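PDB 3R07: putative lipoate-protein ligase A subunit 2 from Thermoplasma acidophilum DSM 1728, which is a putative lipoate-protein ligase subunit, a small alpha/beta protein that probably works together with a separate ligase subunit. Local coordinates for residues Asp64-Arg67 against Asp68-Gln72. Numbering follows the deposited sequence.
Sequences DIIR and DFYNQ
Four successive i to i+4 backbone hydrogen bonds link D64-R67 to D68-N71 along one continuous stretch of helix 62-70. The amides of D68, F69, Y70 and N71 donate to the carbonyl oxygens of D64, I65, I66 and R67 in turn, with N to O distances of 3.0 to 3.1 Å. The straightest is the one from Y70, whose N-H...O angle is 175°; that from D68 is more bent, at 149°. Q72 N bonds F69 O at 3.2 Å, and D68 O weakly.

Side-chain contact between the two segments is slight. The side chains of I66 and Y70 run alongside each other with a common direction, CG2 of I66 standing 4.2 Å from CD2 of Y70. The Y70 ring also turns its edge to I66 O, which lies in the ring plane. F69 holds CG anti to its backbone N (chi1 176°), which carries the ring away from D64-R67 to L50 of helix 46-54.

The split between buried I66 and F69 and exposed D64 and R67 makes the helix amphipathic. I66 and Y70 both pack on F84 of helix 83-88, whereas I65 rests on M53 of helix 46-54. This is most of alpha-helix 62-70 and the turn that follows it, wedged between two other helices of a small alpha/beta domain with a three-stranded antiparallel sheet.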
loop_
_atom_site.group_PDB
_atom_site.type_symbol
_atom_site.label_atom_id
_atom_site.label_comp_id
_atom_site.label_asym_id
_atom_site.label_seq_id
_atom_site.Cartn_x
_atom_site.Cartn_y
_atom_site.Cartn_z
ATOM N N ASP B 64 -28.947 4.192 -1.911
ATOM C CA ASP B 64 -29.097 5.311 -2.843
ATOM C C ASP B 64 -27.779 6.061 -2.986
ATOM O O ASP B 64 -27.359 6.371 -4.097
ATOM C CB ASP B 64 -30.192 6.291 -2.377
ATOM C CG ASP B 64 -31.598 5.673 -2.374
ATOM O OD1 ASP B 64 -31.722 4.428 -2.545
ATOM O OD2 ASP B 64 -32.577 6.447 -2.187
ATOM N N ILE B 65 -27.145 6.333 -1.847
ATOM C CA ILE B 65 -25.903 7.099 -1.755
ATOM C C ILE B 65 -24.710 6.292 -2.303
ATOM O O ILE B 65 -23.868 6.842 -3.009
ATOM C CB ILE B 65 -25.651 7.572 -0.280
ATOM C CG1 ILE B 65 -26.840 8.388 0.262
ATOM C CG2 ILE B 65 -24.319 8.321 -0.131
ATOM C CD1 ILE B 65 -26.857 9.874 -0.113
ATOM N N ILE B 66 -24.660 4.995 -1.999
ATOM C CA ILE B 66 -23.566 4.139 -2.459
ATOM C C ILE B 66 -23.560 4.033 -3.996
ATOM O O ILE B 66 -22.545 4.356 -4.657
ATOM C CB ILE B 66 -23.591 2.737 -1.786
ATOM C CG1 ILE B 66 -22.752 2.700 -0.506
ATOM C CG2 ILE B 66 -22.962 1.692 -2.682
ATOM C CD1 ILE B 66 -22.624 4.001 0.224
ATOM N N ARG B 67 -24.705 3.603 -4.546
ATOM C CA ARG B 67 -24.887 3.405 -5.983
ATOM C C ARG B 67 -24.679 4.708 -6.733
ATOM O O ARG B 67 -24.073 4.703 -7.800
ATOM C CB ARG B 67 -26.264 2.803 -6.296
ATOM C CG ARG B 67 -26.524 1.439 -5.641
ATOM C CD ARG B 67 -27.742 0.710 -6.265
ATOM N NE ARG B 67 -28.360 -0.289 -5.370
ATOM C CZ ARG B 67 -27.824 -1.471 -5.031
ATOM N NH1 ARG B 67 -26.627 -1.841 -5.487
ATOM N NH2 ARG B 67 -28.485 -2.290 -4.215
ATOM N N ASP B 68 -25.159 5.816 -6.169
ATOM C CA ASP B 68 -24.940 7.149 -6.757
ATOM C C ASP B 68 -23.444 7.410 -6.916
ATOM O O ASP B 68 -22.962 7.568 -8.046
ATOM C CB ASP B 68 -25.627 8.250 -5.914
ATOM C CG ASP B 68 -25.004 9.656 -6.101
ATOM O OD1 ASP B 68 -23.852 9.775 -6.572
ATOM O OD2 ASP B 68 -25.659 10.662 -5.741
ATOM N N PHE B 69 -22.752 7.460 -5.768
ATOM C CA PHE B 69 -21.297 7.599 -5.606
ATOM C C PHE B 69 -20.482 6.868 -6.666
ATOM O O PHE B 69 -19.671 7.486 -7.365
ATOM C CB PHE B 69 -20.948 7.076 -4.206
ATOM C CG PHE B 69 -19.479 7.041 -3.876
ATOM C CD1 PHE B 69 -18.760 8.214 -3.697
ATOM C CD2 PHE B 69 -18.842 5.825 -3.675
ATOM C CE1 PHE B 69 -17.431 8.181 -3.362
ATOM C CE2 PHE B 69 -17.507 5.780 -3.342
ATOM C CZ PHE B 69 -16.799 6.967 -3.183
ATOM N N TYR B 70 -20.703 5.557 -6.769
ATOM C CA TYR B 70 -20.134 4.746 -7.836
ATOM C C TYR B 70 -20.472 5.226 -9.285
ATOM O O TYR B 70 -19.592 5.233 -10.156
ATOM C CB TYR B 70 -20.526 3.286 -7.641
ATOM C CG TYR B 70 -19.653 2.518 -6.672
ATOM C CD1 TYR B 70 -18.634 1.684 -7.135
ATOM C CD2 TYR B 70 -19.854 2.598 -5.294
ATOM C CE1 TYR B 70 -17.828 0.959 -6.253
ATOM C CE2 TYR B 70 -19.046 1.873 -4.395
ATOM C CZ TYR B 70 -18.038 1.057 -4.886
ATOM O OH TYR B 70 -17.236 0.331 -4.026
ATOM N N ASN B 71 -21.718 5.633 -9.542
ATOM C CA ASN B 71 -22.095 6.183 -10.861
ATOM C C ASN B 71 -21.408 7.511 -11.232
ATOM O O ASN B 71 -21.580 8.005 -12.356
ATOM C CB ASN B 71 -23.621 6.333 -10.996
ATOM C CG ASN B 71 -24.357 5.030 -10.773
ATOM O OD1 ASN B 71 -23.855 3.946 -11.079
ATOM N ND2 ASN B 71 -25.557 5.127 -10.221
ATOM N N GLN B 72 -20.651 8.099 -10.302
ATOM C CA GLN B 72 -19.775 9.225 -10.657
ATOM C C GLN B 72 -18.423 8.710 -11.129
ATOM O O GLN B 72 -17.524 9.497 -11.399
ATOM C CB GLN B 72 -19.601 10.215 -9.503
ATOM C CG GLN B 72 -20.805 11.117 -9.280
ATOM C CD GLN B 72 -20.962 11.512 -7.820
ATOM O OE1 GLN B 72 -20.430 12.533 -7.372
ATOM N NE2 GLN B 72 -21.701 10.700 -7.068
#